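ATP phosphoribosyltransferase regulatory subunit (Bacillus halodurans, PDB 3OD1) is probably required, together with the catalytic subunit HisG, for the first step of histidine biosynthesis and may allow its feedback regulation by histidine. Local coordinates at residues 91-96 and 307-312; 165-170 and 247-252; 277-282 and 300-305. One frame throughout, in Å; residues are numbered along the deposited sequence.

Contact 1: residues 91-96 and 307-312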
ATOM      1  N   ARG B  91      -5.973  -5.042  18.023  1.00 29.88           N
ATOM      2  CA  ARG B  91      -6.369  -6.433  17.794  1.00 32.56           C
ATOM      3  C   ARG B  91      -5.145  -7.321  17.604  1.00 34.38           C
ATOM      4  O   ARG B  91      -5.050  -8.409  18.170  1.00 35.29           O
ATOM      5  CB  ARG B  91      -7.305  -6.574  16.579  1.00 34.67           C
ATOM      6  CG  ARG B  91      -7.734  -8.046  16.306  1.00 35.54           C
ATOM      7  CD  ARG B  91      -8.620  -8.207  15.056  1.00 38.06           C
ATOM      8  NE  ARG B  91      -8.044  -7.559  13.873  1.00 34.90           N
ATOM      9  CZ  ARG B  91      -6.866  -7.863  13.335  1.00 37.68           C
ATOM     10  NH1 ARG B  91      -6.115  -8.826  13.856  1.00 33.92           N
ATOM     11  NH2 ARG B  91      -6.429  -7.191  12.272  1.00 33.17           N
ATOM     12  N   LEU B  92      -4.209  -6.845  16.795  1.00 32.99           N
ATOM     13  CA  LEU B  92      -3.013  -7.608  16.465  1.00 36.78           C
ATOM     14  C   LEU B  92      -2.234  -7.883  17.738  1.00 41.19           C
ATOM     15  O   LEU B  92      -1.829  -9.019  18.004  1.00 46.92           O
ATOM     16  CB  LEU B  92      -2.168  -6.795  15.483  1.00 43.23           C
ATOM     17  CG  LEU B  92      -1.250  -7.480  14.480  1.00 50.07           C
ATOM     18  CD1 LEU B  92      -0.509  -6.426  13.691  1.00 43.42           C
ATOM     19  CD2 LEU B  92      -0.274  -8.373  15.204  1.00 60.68           C
ATOM     20  N   VAL B  93      -2.044  -6.830  18.529  1.00 34.60           N
ATOM     21  CA  VAL B  93      -1.298  -6.891  19.780  1.00 37.86           C
ATOM     22  C   VAL B  93      -1.879  -7.884  20.783  1.00 41.63           C
ATOM     23  O   VAL B  93      -1.123  -8.590  21.449  1.00 40.16           O
ATOM     24  CB  VAL B  93      -1.196  -5.497  20.441  1.00 41.50           C
ATOM     25  CG1 VAL B  93      -0.611  -5.601  21.853  1.00 35.11           C
ATOM     26  CG2 VAL B  93      -0.351  -4.573  19.574  1.00 44.00           C
ATOM     27  N   ALA B  94      -3.206  -7.933  20.895  1.00 36.14           N
ATOM     28  CA  ALA B  94      -3.852  -8.808  21.871  1.00 38.93           C
ATOM     29  C   ALA B  94      -3.990 -10.247  21.378  1.00 42.76           C
ATOM     30  O   ALA B  94      -4.418 -11.109  22.131  1.00 46.14           O
ATOM     31  CB  ALA B  94      -5.215  -8.267  22.269  1.00 38.49           C
ATOM     32  N   SER B  95      -3.632 -10.510  20.126  1.00 43.38           N
ATOM     33  CA  SER B  95      -3.778 -11.860  19.580  0.72 43.32           C
ATOM     34  C   SER B  95      -2.475 -12.407  19.003  1.00 45.98           C
ATOM     35  O   SER B  95      -1.752 -13.121  19.694  1.00 50.93           O
ATOM     36  CB  SER B  95      -4.883 -11.892  18.528  0.72 40.28           C
ATOM     37  OG  SER B  95      -4.615 -10.975  17.491  0.72 38.11           O
ATOM     38  N   SER B  96      -2.195 -12.072  17.744  1.00 50.15           N
ATOM     39  CA  SER B  96      -0.982 -12.495  17.032  1.00 52.25           C
ATOM     40  C   SER B  96       0.301 -12.233  17.827  1.00 54.72           C
ATOM     41  O   SER B  96       1.250 -13.018  17.782  1.00 52.47           O
ATOM     42  CB  SER B  96      -0.877 -11.763  15.680  1.00 46.43           C
ATOM     43  OG  SER B  96      -1.952 -12.058  14.787  1.00 58.54           O
ATOM     44  N   PHE B 307      -9.791  -5.330  23.930  1.00 38.44           N
ATOM     45  CA  PHE B 307      -9.290  -6.540  23.273  1.00 39.17           C
ATOM     46  C   PHE B 307      -8.729  -7.534  24.280  1.00 45.90           C
ATOM     47  O   PHE B 307      -8.109  -8.525  23.895  1.00 40.90           O
ATOM     48  CB  PHE B 307      -8.225  -6.196  22.227  1.00 35.86           C
ATOM     49  CG  PHE B 307      -8.781  -5.491  21.044  1.00 34.78           C
ATOM     50  CD1 PHE B 307      -9.274  -6.209  19.971  1.00 38.64           C
ATOM     51  CD2 PHE B 307      -8.861  -4.107  21.023  1.00 32.48           C
ATOM     52  CE1 PHE B 307      -9.812  -5.557  18.876  1.00 40.13           C
ATOM     53  CE2 PHE B 307      -9.404  -3.449  19.944  1.00 39.40           C
ATOM     54  CZ  PHE B 307      -9.880  -4.178  18.864  1.00 43.39           C
ATOM     55  N   HIS B 308      -8.937  -7.233  25.562  1.00 45.77           N
ATOM     56  CA  HIS B 308      -8.588  -8.117  26.673  1.00 52.38           C
ATOM     57  C   HIS B 308      -7.095  -8.236  26.941  1.00 47.15           C
ATOM     58  O   HIS B 308      -6.637  -9.222  27.519  1.00 48.96           O
ATOM     59  CB  HIS B 308      -9.235  -9.494  26.497  1.00 54.95           C
ATOM     60  CG  HIS B 308     -10.689  -9.421  26.157  1.00 57.72           C
ATOM     61  ND1 HIS B 308     -11.196  -9.856  24.949  1.00 58.21           N
ATOM     62  CD2 HIS B 308     -11.740  -8.920  26.849  1.00 57.11           C
ATOM     63  CE1 HIS B 308     -12.500  -9.644  24.923  1.00 58.24           C
ATOM     64  NE2 HIS B 308     -12.854  -9.076  26.061  1.00 56.95           N
ATOM     65  N   ARG B 309      -6.341  -7.223  26.532  1.00 47.33           N
ATOM     66  CA  ARG B 309      -4.942  -7.119  26.938  1.00 51.22           C
ATOM     67  C   ARG B 309      -4.644  -5.697  27.418  1.00 52.91           C
ATOM     68  O   ARG B 309      -3.860  -4.973  26.785  1.00 45.83           O
ATOM     69  CB  ARG B 309      -3.987  -7.504  25.805  1.00 40.00           C
ATOM     70  CG  ARG B 309      -2.573  -7.781  26.320  1.00 46.14           C
ATOM     71  CD  ARG B 309      -1.563  -8.069  25.212  1.00 47.47           C
ATOM     72  NE  ARG B 309      -0.211  -8.068  25.762  1.00 45.46           N
ATOM     73  CZ  ARG B 309       0.902  -8.262  25.062  1.00 48.04           C
ATOM     74  NH1 ARG B 309       0.849  -8.485  23.759  1.00 50.79           N
ATOM     75  NH2 ARG B 309       2.076  -8.237  25.682  1.00 51.19           N
ATOM     76  N   PRO B 310      -5.261  -5.302  28.546  1.00 42.16           N
ATOM     77  CA  PRO B 310      -5.213  -3.907  29.002  1.00 40.49           C
ATOM     78  C   PRO B 310      -3.798  -3.369  28.959  1.00 40.97           C
ATOM     79  O   PRO B 310      -2.858  -4.057  29.373  1.00 36.71           O
ATOM     80  CB  PRO B 310      -5.680  -3.992  30.461  1.00 41.18           C
ATOM     81  CG  PRO B 310      -6.503  -5.230  30.528  1.00 42.24           C
ATOM     82  CD  PRO B 310      -5.900  -6.192  29.535  1.00 44.06           C
ATOM     83  N   ALA B 311      -3.653  -2.147  28.460  1.00 36.38           N
ATOM     84  CA  ALA B 311      -2.377  -1.447  28.504  1.00 37.31           C
ATOM     85  C   ALA B 311      -2.615   0.025  28.262  1.00 43.65           C
ATOM     86  O   ALA B 311      -3.604   0.399  27.640  1.00 42.34           O
ATOM     87  CB  ALA B 311      -1.426  -1.995  27.458  1.00 38.18           C
ATOM     88  N   GLN B 312      -1.719   0.855  28.786  1.00 39.20           N
ATOM     89  CA  GLN B 312      -1.667   2.253  28.404  1.00 37.97           C
ATOM     90  C   GLN B 312      -1.111   2.283  26.985  1.00 35.52           C
ATOM     91  O   GLN B 312      -0.406   1.363  26.568  1.00 38.78           O
ATOM     92  CB  GLN B 312      -0.772   3.043  29.374  1.00 36.56           C
ATOM     93  CG  GLN B 312      -1.106   2.796  30.839  1.00 41.86           C
ATOM     94  CD  GLN B 312      -0.164   3.522  31.787  1.00 52.82           C
ATOM     95  OE1 GLN B 312      -0.284   4.732  31.989  1.00 49.30           O
ATOM     96  NE2 GLN B 312       0.780   2.783  32.375  1.00 54.40           N
TER

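Contact 2: residues 165-170 and 247-252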
ATOM      1  N   ILE B 165      -0.381  21.030  22.043  1.00 34.86           N
ATOM      2  CA  ILE B 165      -0.578  19.965  23.016  1.00 30.87           C
ATOM      3  C   ILE B 165      -1.678  20.342  23.983  1.00 33.58           C
ATOM      4  O   ILE B 165      -1.607  21.402  24.602  1.00 38.44           O
ATOM      5  CB  ILE B 165       0.715  19.730  23.819  1.00 39.31           C
ATOM      6  CG1 ILE B 165       1.857  19.385  22.863  1.00 39.39           C
ATOM      7  CG2 ILE B 165       0.498  18.653  24.892  1.00 42.50           C
ATOM      8  CD1 ILE B 165       3.183  19.191  23.535  1.00 43.53           C
ATOM      9  N   GLY B 166      -2.688  19.477  24.105  1.00 31.75           N
ATOM     10  CA  GLY B 166      -3.738  19.637  25.099  1.00 35.12           C
ATOM     11  C   GLY B 166      -3.781  18.485  26.095  1.00 41.96           C
ATOM     12  O   GLY B 166      -2.924  17.597  26.082  1.00 39.13           O
ATOM     13  N   HIS B 167      -4.778  18.477  26.968  1.00 35.14           N
ATOM     14  CA  HIS B 167      -4.885  17.368  27.899  1.00 37.97           C
ATOM     15  C   HIS B 167      -6.336  17.076  28.278  1.00 34.95           C
ATOM     16  O   HIS B 167      -7.012  17.915  28.865  1.00 42.62           O
ATOM     17  CB  HIS B 167      -4.040  17.638  29.148  1.00 38.42           C
ATOM     18  CG  HIS B 167      -3.771  16.413  29.963  1.00 45.88           C
ATOM     19  ND1 HIS B 167      -4.773  15.561  30.371  1.00 42.88           N
ATOM     20  CD2 HIS B 167      -2.617  15.895  30.443  1.00 47.08           C
ATOM     21  CE1 HIS B 167      -4.249  14.569  31.067  1.00 46.55           C
ATOM     22  NE2 HIS B 167      -2.941  14.744  31.119  1.00 47.09           N
ATOM     23  N   VAL B 168      -6.804  15.881  27.936  1.00 39.85           N
ATOM     24  CA  VAL B 168      -8.164  15.466  28.259  1.00 41.49           C
ATOM     25  C   VAL B 168      -8.443  15.556  29.760  1.00 44.28           C
ATOM     26  O   VAL B 168      -9.553  15.898  30.170  1.00 39.97           O
ATOM     27  CB  VAL B 168      -8.439  14.023  27.785  1.00 42.95           C
ATOM     28  CG1 VAL B 168      -9.718  13.471  28.421  1.00 48.14           C
ATOM     29  CG2 VAL B 168      -8.531  13.979  26.283  1.00 37.34           C
ATOM     30  N   GLY B 169      -7.435  15.242  30.570  1.00 38.01           N
ATOM     31  CA  GLY B 169      -7.601  15.224  32.011  1.00 38.67           C
ATOM     32  C   GLY B 169      -7.820  16.628  32.547  1.00 43.48           C
ATOM     33  O   GLY B 169      -8.670  16.853  33.420  1.00 43.74           O
ATOM     34  N   TYR B 170      -7.057  17.585  32.029  1.00 39.06           N
ATOM     35  CA  TYR B 170      -7.236  18.958  32.468  1.00 42.75           C
ATOM     36  C   TYR B 170      -8.654  19.457  32.160  1.00 43.67           C
ATOM     37  O   TYR B 170      -9.358  19.948  33.048  1.00 45.45           O
ATOM     38  CB  TYR B 170      -6.186  19.891  31.868  1.00 44.49           C
ATOM     39  CG  TYR B 170      -6.346  21.303  32.376  1.00 47.67           C
ATOM     40  CD1 TYR B 170      -5.765  21.696  33.576  1.00 52.77           C
ATOM     41  CD2 TYR B 170      -7.113  22.232  31.682  1.00 47.16           C
ATOM     42  CE1 TYR B 170      -5.919  22.983  34.067  1.00 52.12           C
ATOM     43  CE2 TYR B 170      -7.279  23.536  32.169  1.00 45.36           C
ATOM     44  CZ  TYR B 170      -6.676  23.896  33.364  1.00 49.15           C
ATOM     45  OH  TYR B 170      -6.823  25.171  33.857  1.00 54.22           O
ATOM     46  N   ALA B 247       0.676  18.432  35.854  1.00 51.03           N
ATOM     47  CA  ALA B 247       2.009  17.906  36.139  1.00 48.98           C
ATOM     48  C   ALA B 247       2.543  17.081  34.981  1.00 50.89           C
ATOM     49  O   ALA B 247       3.746  17.083  34.704  1.00 55.91           O
ATOM     50  CB  ALA B 247       1.998  17.070  37.419  1.00 51.71           C
ATOM     51  N   GLU B 248       1.645  16.365  34.312  1.00 49.33           N
ATOM     52  CA  GLU B 248       2.030  15.570  33.156  1.00 50.02           C
ATOM     53  C   GLU B 248       2.438  16.471  31.998  1.00 52.87           C
ATOM     54  O   GLU B 248       3.397  16.178  31.279  1.00 53.82           O
ATOM     55  CB  GLU B 248       0.904  14.621  32.763  1.00 50.50           C
ATOM     56  CG  GLU B 248       0.707  13.530  33.795  1.00 53.57           C
ATOM     57  CD  GLU B 248      -0.502  12.674  33.525  1.00 59.22           C
ATOM     58  OE1 GLU B 248      -1.317  13.047  32.655  1.00 67.19           O
ATOM     59  OE2 GLU B 248      -0.639  11.626  34.185  1.00 58.74           O
HETATM   60  N   MSE B 249       1.730  17.583  31.839  1.00 45.39           N
HETATM   61  CA  MSE B 249       2.104  18.538  30.812  1.00 47.12           C
HETATM   62  C   MSE B 249       3.451  19.189  31.090  1.00 49.64           C
HETATM   63  O   MSE B 249       4.242  19.390  30.172  1.00 51.08           O
HETATM   64  CB  MSE B 249       0.998  19.564  30.560  1.00 47.64           C
HETATM   65  CG  MSE B 249       0.144  19.180  29.338  1.00 62.42           C
HETATM   66 SE   MSE B 249      -1.398  20.330  29.078  0.68 89.43          SE
HETATM   67  CE  MSE B 249      -2.091  20.305  30.903  1.00 82.50           C
ATOM     68  N   THR B 250       3.732  19.496  32.349  1.00 48.84           N
ATOM     69  CA  THR B 250       5.007  20.126  32.678  1.00 52.75           C
ATOM     70  C   THR B 250       6.173  19.158  32.496  1.00 45.92           C
ATOM     71  O   THR B 250       7.205  19.520  31.935  1.00 45.03           O
ATOM     72  CB  THR B 250       5.023  20.717  34.110  1.00 54.26           C
ATOM     73  OG1 THR B 250       5.081  19.658  35.074  1.00 62.85           O
ATOM     74  CG2 THR B 250       3.776  21.547  34.341  1.00 51.53           C
ATOM     75  N   LYS B 251       6.023  17.932  32.978  1.00 44.72           N
ATOM     76  CA  LYS B 251       7.068  16.949  32.735  1.00 50.46           C
ATOM     77  C   LYS B 251       7.218  16.629  31.243  1.00 47.72           C
ATOM     78  O   LYS B 251       8.331  16.405  30.761  1.00 45.49           O
ATOM     79  CB  LYS B 251       6.856  15.669  33.533  1.00 47.81           C
ATOM     80  CG  LYS B 251       8.006  14.697  33.323  1.00 53.18           C
ATOM     81  CD  LYS B 251       8.140  13.689  34.445  1.00 67.58           C
ATOM     82  CE  LYS B 251       9.421  12.877  34.274  1.00 72.21           C
ATOM     83  NZ  LYS B 251       9.481  11.720  35.211  1.00 80.14           N
ATOM     84  N   LEU B 252       6.101  16.609  30.517  1.00 42.71           N
ATOM     85  CA  LEU B 252       6.134  16.390  29.069  1.00 38.04           C
ATOM     86  C   LEU B 252       6.982  17.457  28.386  1.00 42.02           C
ATOM     87  O   LEU B 252       7.819  17.147  27.533  1.00 40.60           O
ATOM     88  CB  LEU B 252       4.719  16.402  28.482  1.00 36.23           C
ATOM     89  CG  LEU B 252       4.637  16.304  26.963  1.00 44.85           C
ATOM     90  CD1 LEU B 252       5.417  15.085  26.479  1.00 42.57           C
ATOM     91  CD2 LEU B 252       3.176  16.266  26.504  1.00 39.93           C
TER

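Contact 3: residues 277-282 and 300-305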
ATOM      1  N   TYR B 277     -12.683   9.027  23.298  1.00 42.41           N
ATOM      2  CA  TYR B 277     -11.644   8.067  22.931  1.00 41.44           C
ATOM      3  C   TYR B 277     -10.285   8.320  23.589  1.00 37.81           C
ATOM      4  O   TYR B 277      -9.668   7.396  24.115  1.00 37.43           O
ATOM      5  CB  TYR B 277     -11.516   8.078  21.417  1.00 33.46           C
ATOM      6  CG  TYR B 277     -10.469   7.186  20.823  1.00 35.02           C
ATOM      7  CD1 TYR B 277     -10.777   5.871  20.461  1.00 37.47           C
ATOM      8  CD2 TYR B 277      -9.193   7.670  20.539  1.00 32.74           C
ATOM      9  CE1 TYR B 277      -9.835   5.053  19.874  1.00 37.36           C
ATOM     10  CE2 TYR B 277      -8.237   6.852  19.947  1.00 32.66           C
ATOM     11  CZ  TYR B 277      -8.571   5.543  19.615  1.00 37.67           C
ATOM     12  OH  TYR B 277      -7.640   4.712  19.021  1.00 35.21           O
ATOM     13  N   TYR B 278      -9.818   9.562  23.555  1.00 37.31           N
ATOM     14  CA  TYR B 278      -8.541   9.905  24.180  1.00 40.51           C
ATOM     15  C   TYR B 278      -8.721  10.138  25.669  1.00 41.22           C
ATOM     16  O   TYR B 278      -9.736  10.687  26.099  1.00 37.39           O
ATOM     17  CB  TYR B 278      -7.912  11.129  23.517  1.00 35.60           C
ATOM     18  CG  TYR B 278      -7.605  10.929  22.056  1.00 37.52           C
ATOM     19  CD1 TYR B 278      -6.435  10.308  21.652  1.00 36.42           C
ATOM     20  CD2 TYR B 278      -8.494  11.370  21.074  1.00 43.06           C
ATOM     21  CE1 TYR B 278      -6.154  10.119  20.291  1.00 34.24           C
ATOM     22  CE2 TYR B 278      -8.227  11.193  19.726  1.00 39.49           C
ATOM     23  CZ  TYR B 278      -7.060  10.570  19.339  1.00 37.77           C
ATOM     24  OH  TYR B 278      -6.814  10.404  17.992  1.00 35.26           O
ATOM     25  N   THR B 279      -7.718   9.737  26.442  1.00 41.12           N
ATOM     26  CA  THR B 279      -7.806   9.727  27.898  1.00 43.65           C
ATOM     27  C   THR B 279      -6.873  10.735  28.578  1.00 43.55           C
ATOM     28  O   THR B 279      -6.974  10.985  29.777  1.00 40.49           O
ATOM     29  CB  THR B 279      -7.482   8.318  28.436  1.00 43.76           C
ATOM     30  OG1 THR B 279      -6.195   7.901  27.951  1.00 38.91           O
ATOM     31  CG2 THR B 279      -8.531   7.328  27.960  1.00 42.58           C
ATOM     32  N   GLY B 280      -5.953  11.313  27.824  1.00 40.63           N
ATOM     33  CA  GLY B 280      -4.947  12.155  28.444  1.00 45.09           C
ATOM     34  C   GLY B 280      -4.336  13.180  27.520  1.00 37.10           C
ATOM     35  O   GLY B 280      -5.049  13.971  26.910  1.00 38.80           O
ATOM     36  N   VAL B 281      -3.009  13.183  27.450  1.00 37.31           N
ATOM     37  CA  VAL B 281      -2.282  14.050  26.530  1.00 36.75           C
ATOM     38  C   VAL B 281      -2.810  13.862  25.119  1.00 37.44           C
ATOM     39  O   VAL B 281      -2.956  12.732  24.662  1.00 34.03           O
ATOM     40  CB  VAL B 281      -0.787  13.724  26.536  1.00 37.28           C
ATOM     41  CG1 VAL B 281      -0.046  14.580  25.519  1.00 36.88           C
ATOM     42  CG2 VAL B 281      -0.210  13.909  27.931  1.00 42.58           C
ATOM     43  N   VAL B 282      -3.112  14.974  24.453  1.00 34.03           N
ATOM     44  CA  VAL B 282      -3.513  14.978  23.049  1.00 32.76           C
ATOM     45  C   VAL B 282      -2.727  16.063  22.325  1.00 37.16           C
ATOM     46  O   VAL B 282      -2.301  17.043  22.941  1.00 39.97           O
ATOM     47  CB  VAL B 282      -5.036  15.229  22.864  1.00 36.96           C
ATOM     48  CG1 VAL B 282      -5.820  14.010  23.291  1.00 30.14           C
ATOM     49  CG2 VAL B 282      -5.494  16.470  23.651  1.00 38.80           C
ATOM     50  N   TYR B 300      -4.579   6.841  24.519  1.00 33.13           N
ATOM     51  CA  TYR B 300      -5.870   6.170  24.438  1.00 34.67           C
ATOM     52  C   TYR B 300      -5.843   4.917  25.337  1.00 35.19           C
ATOM     53  O   TYR B 300      -5.856   3.790  24.853  1.00 33.24           O
ATOM     54  CB  TYR B 300      -6.197   5.842  22.968  1.00 31.27           C
ATOM     55  CG  TYR B 300      -5.113   5.058  22.232  1.00 34.27           C
ATOM     56  CD1 TYR B 300      -5.211   3.683  22.101  1.00 32.35           C
ATOM     57  CD2 TYR B 300      -4.000   5.694  21.673  1.00 31.64           C
ATOM     58  CE1 TYR B 300      -4.246   2.942  21.447  1.00 37.22           C
ATOM     59  CE2 TYR B 300      -3.011   4.949  21.004  1.00 31.52           C
ATOM     60  CZ  TYR B 300      -3.156   3.564  20.903  1.00 36.06           C
ATOM     61  OH  TYR B 300      -2.221   2.772  20.261  1.00 36.40           O
ATOM     62  N   ASP B 301      -5.811   5.140  26.653  1.00 37.40           N
ATOM     63  CA  ASP B 301      -5.442   4.102  27.621  1.00 41.24           C
ATOM     64  C   ASP B 301      -6.491   3.019  27.888  1.00 39.56           C
ATOM     65  O   ASP B 301      -6.219   2.086  28.637  1.00 34.93           O
ATOM     66  CB  ASP B 301      -5.040   4.725  28.970  1.00 38.16           C
ATOM     67  CG  ASP B 301      -3.663   5.379  28.938  1.00 43.08           C
ATOM     68  OD1 ASP B 301      -2.935   5.252  27.923  1.00 36.50           O
ATOM     69  OD2 ASP B 301      -3.305   6.027  29.945  1.00 40.06           O
ATOM     70  N   GLU B 302      -7.673   3.133  27.290  1.00 38.21           N
ATOM     71  CA  GLU B 302      -8.731   2.146  27.529  1.00 39.73           C
ATOM     72  C   GLU B 302      -9.020   1.236  26.322  1.00 38.05           C
ATOM     73  O   GLU B 302      -9.821   0.305  26.409  1.00 41.65           O
ATOM     74  CB  GLU B 302     -10.015   2.838  27.998  1.00 39.08           C
ATOM     75  CG  GLU B 302      -9.842   3.593  29.315  1.00 48.45           C
ATOM     76  CD  GLU B 302      -9.271   2.701  30.413  1.00 57.43           C
ATOM     77  OE1 GLU B 302      -9.597   1.490  30.443  1.00 57.01           O
ATOM     78  OE2 GLU B 302      -8.486   3.208  31.243  1.00 64.59           O
ATOM     79  N   LEU B 303      -8.364   1.477  25.200  1.00 38.45           N
ATOM     80  CA  LEU B 303      -8.645   0.655  24.020  1.00 38.43           C
ATOM     81  C   LEU B 303      -8.182  -0.794  24.173  1.00 37.96           C
ATOM     82  O   LEU B 303      -8.949  -1.719  23.911  1.00 36.30           O
ATOM     83  CB  LEU B 303      -8.040   1.261  22.757  1.00 29.26           C
ATOM     84  CG  LEU B 303      -8.322   0.518  21.445  1.00 37.11           C
ATOM     85  CD1 LEU B 303      -9.817   0.524  21.113  1.00 32.39           C
ATOM     86  CD2 LEU B 303      -7.532   1.146  20.312  1.00 32.57           C
ATOM     87  N   LEU B 304      -6.932  -0.999  24.587  1.00 34.69           N
ATOM     88  CA  LEU B 304      -6.393  -2.359  24.645  1.00 36.37           C
ATOM     89  C   LEU B 304      -7.207  -3.270  25.560  1.00 42.73           C
ATOM     90  O   LEU B 304      -7.256  -4.489  25.347  1.00 39.66           O
ATOM     91  CB  LEU B 304      -4.906  -2.370  25.032  1.00 37.24           C
ATOM     92  CG  LEU B 304      -3.900  -2.292  23.869  1.00 37.27           C
ATOM     93  CD1 LEU B 304      -3.976  -3.532  22.981  1.00 32.02           C
ATOM     94  CD2 LEU B 304      -4.117  -1.037  23.035  1.00 33.52           C
ATOM     95  N   SER B 305      -7.844  -2.680  26.572  1.00 45.79           N
ATOM     96  CA  SER B 305      -8.711  -3.432  27.479  1.00 44.81           C
ATOM     97  C   SER B 305      -9.880  -4.057  26.736  1.00 44.34           C
ATOM     98  O   SER B 305     -10.320  -5.150  27.081  1.00 41.33           O
ATOM     99  CB  SER B 305      -9.248  -2.539  28.598  1.00 45.25           C
ATOM    100  OG  SER B 305      -8.207  -2.148  29.470  1.00 56.85           O
TER
HETATM  101  O   HOH W   1      -9.043   4.785  25.129  1.00 35.96           O
HETATM  102  O   HOH W   2      -4.444   8.591  29.714  1.00 37.32           O

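Contact 1: residues 91-96 and 307-312
A94 of segment 91-96 lies against the loop 307-312, and the two backbones come closest at A94 and R309, whose CA atoms are 5.5 Å apart. The loop leaves helix 303-306 through a Schellman motif with H308, of positive phi, as its C-prime residue. From this turn both F307 and R309 direct their CB atoms toward helix 86-94.

F307 lays one ring face over the backbone of the helix. R91 N sits 3.9 Å above the plane of the F307 ring, over its centre. F307 CE1 is 3.5 Å from R91 CB. The guanidinium of R91 does not stack on this ring: the two planes are 80° apart, and the side chain runs on to salt bridges with E52 and with D18 of the second subunit.

A94 sets its methyl group against both loop residues. A94 CB is 3.3 Å from F307 O and 3.8 Å from R309 CB.

R309 crosses V93 at about a right angle with an extended chain, CG anti to the backbone N (chi1 -164°). R309 NH1 donates to V93 O over 3.0 Å, at an N-H...O angle of 148°. The oxygen lies in the guanidinium plane, but NH1 stands above the carbonyl plane of V93 and not on a lone pair. V93 CG1 is 3.8 Å from R309 NH1. The guanidinium has further partners: R309 NH2 bonds to R100 O, and Y102 makes a cation-pi contact.

V93 continues the packing onto L304 of helix 303-306, I134 of strand 125-134 and L104 and L106 of strand 104-113. The contact thus joins helix 86-94 to the connection between helix 303-306 and strand 313-319, beside the subunit interface.

Contact 2: residues 165-170 and 247-252
H167 and E248 make the polar link between strand 162-167 and helix 240-258. H167 NE2 donates to E248 OE1 over 2.8 Å, with a nearly straight N-H...O angle of 170°. The carboxylate oxygen lies in the imidazole plane and is approached nearly along its C-O bond. Ring and carboxylate are almost coplanar, with planes 25° apart.

The other ring nitrogen serves a capping bond. H167 is the N-cap of helix 168-179, and H167 ND1 accepts from G169 N over 2.7 Å, again in the ring plane. The imidazole is therefore gripped at two points of its edge. These two bonds fix its rotation and tie the start of one helix to the flank of another.

Apolar contacts fill the space beside this bond. Selenomethionine M249 bends at chi3 and brings its methyl group to the strand: M249 CE is 3.7 Å from H167 CB and 4.2 Å from Y170 CB. M249 SE lies 4.2 Å from the backbone C of G166. Two residues earlier on the same face of the strand, I165 and L252 meet tip to tip, with I165 CG2 3.9 Å from L252 CD2. I146 of helix 139-155 touches both of these residues. Y170 OH is hydrogen-bonded to A233 O.

The short strand and helix axes approach to 9.6 Å and run nearly antiparallel, at 155°. Strand 265-268 lies parallel to strand 162-167 in the sheet and bonds to I165; the long chain between them is mainly helical. This is consistent with the class II synthetase fold, in which helices cover a largely antiparallel sheet, and with the helical insertion known from histidyl-tRNA synthetases.

Contact 3: residues 277-282 and 300-305
T279 and Y300 both have a first torsion that puts the outer group between the backbone N and the carbonyl carbon, with T279 OG1 at 55° and Y300 CG at 54°. The first aims the hydroxyl of T279 at the turn 300-303. The second lets the ring of Y300 lie alongside that of Y277.

D301 N donates to T279 OG1 over 3.1 Å, almost straight at 168°. The hydroxyl also meets a water 2.6 Å from T279 OG1, and this water donates to D301 OD2 over 2.8 Å. T279 thus holds D301 by its backbone and, through water, by its carboxylate. D301 OD1 has another partner, A313 N. A second water links the backbones: it donates to Y277 O over 2.9 Å and accepts from E302 N over 3.0 Å.

The Y277 and Y300 rings run alongside each other, nearly parallel but displaced, so there is little stacking. The contact is made by Y277 CE2, 3.8 Å from Y300 CB, and by the hydroxyl of Y277, which sits over one face of the Y300 ring toward its rim. Y277 OH also lies 3.8 Å from L303 CD2. Y300 OH bonds to E132.

In sequence, Y277 and Y278, and R299 to D301, fall where histidyl-tRNA synthetases carry their two histidine-specific motifs. A related pocket here is plausible but not established.

T86 of helix 86-94 touches Y277, Y300 and L303. I134 of strand 125-134 packs on Y300. The contact joins the loop entering strand 281-286 to the turn between strand 295-298 and helix 303-306.

How the contacts relate
Contact 3 lies between the other two and touches both. Its centre is about 13 Å from that of contact 1 and about 14 Å from that of contact 2. Contacts 1 and 2, with centres about 26 Å apart, do not touch. Toward contact 1 the join is the end of helix 303-306, where R309 N lies 3.1 Å from L304 O. Toward contact 2 it is the sheet: strands 162-167 and 281-286 are neighbours, with G166 N 2.7 Å from V282 O. V168 N lies 2.8 Å from G280 O. Contact 3 contains parts of the synthetase histidine-pocket motifs; such a pocket, if retained, would probably lie nearest it.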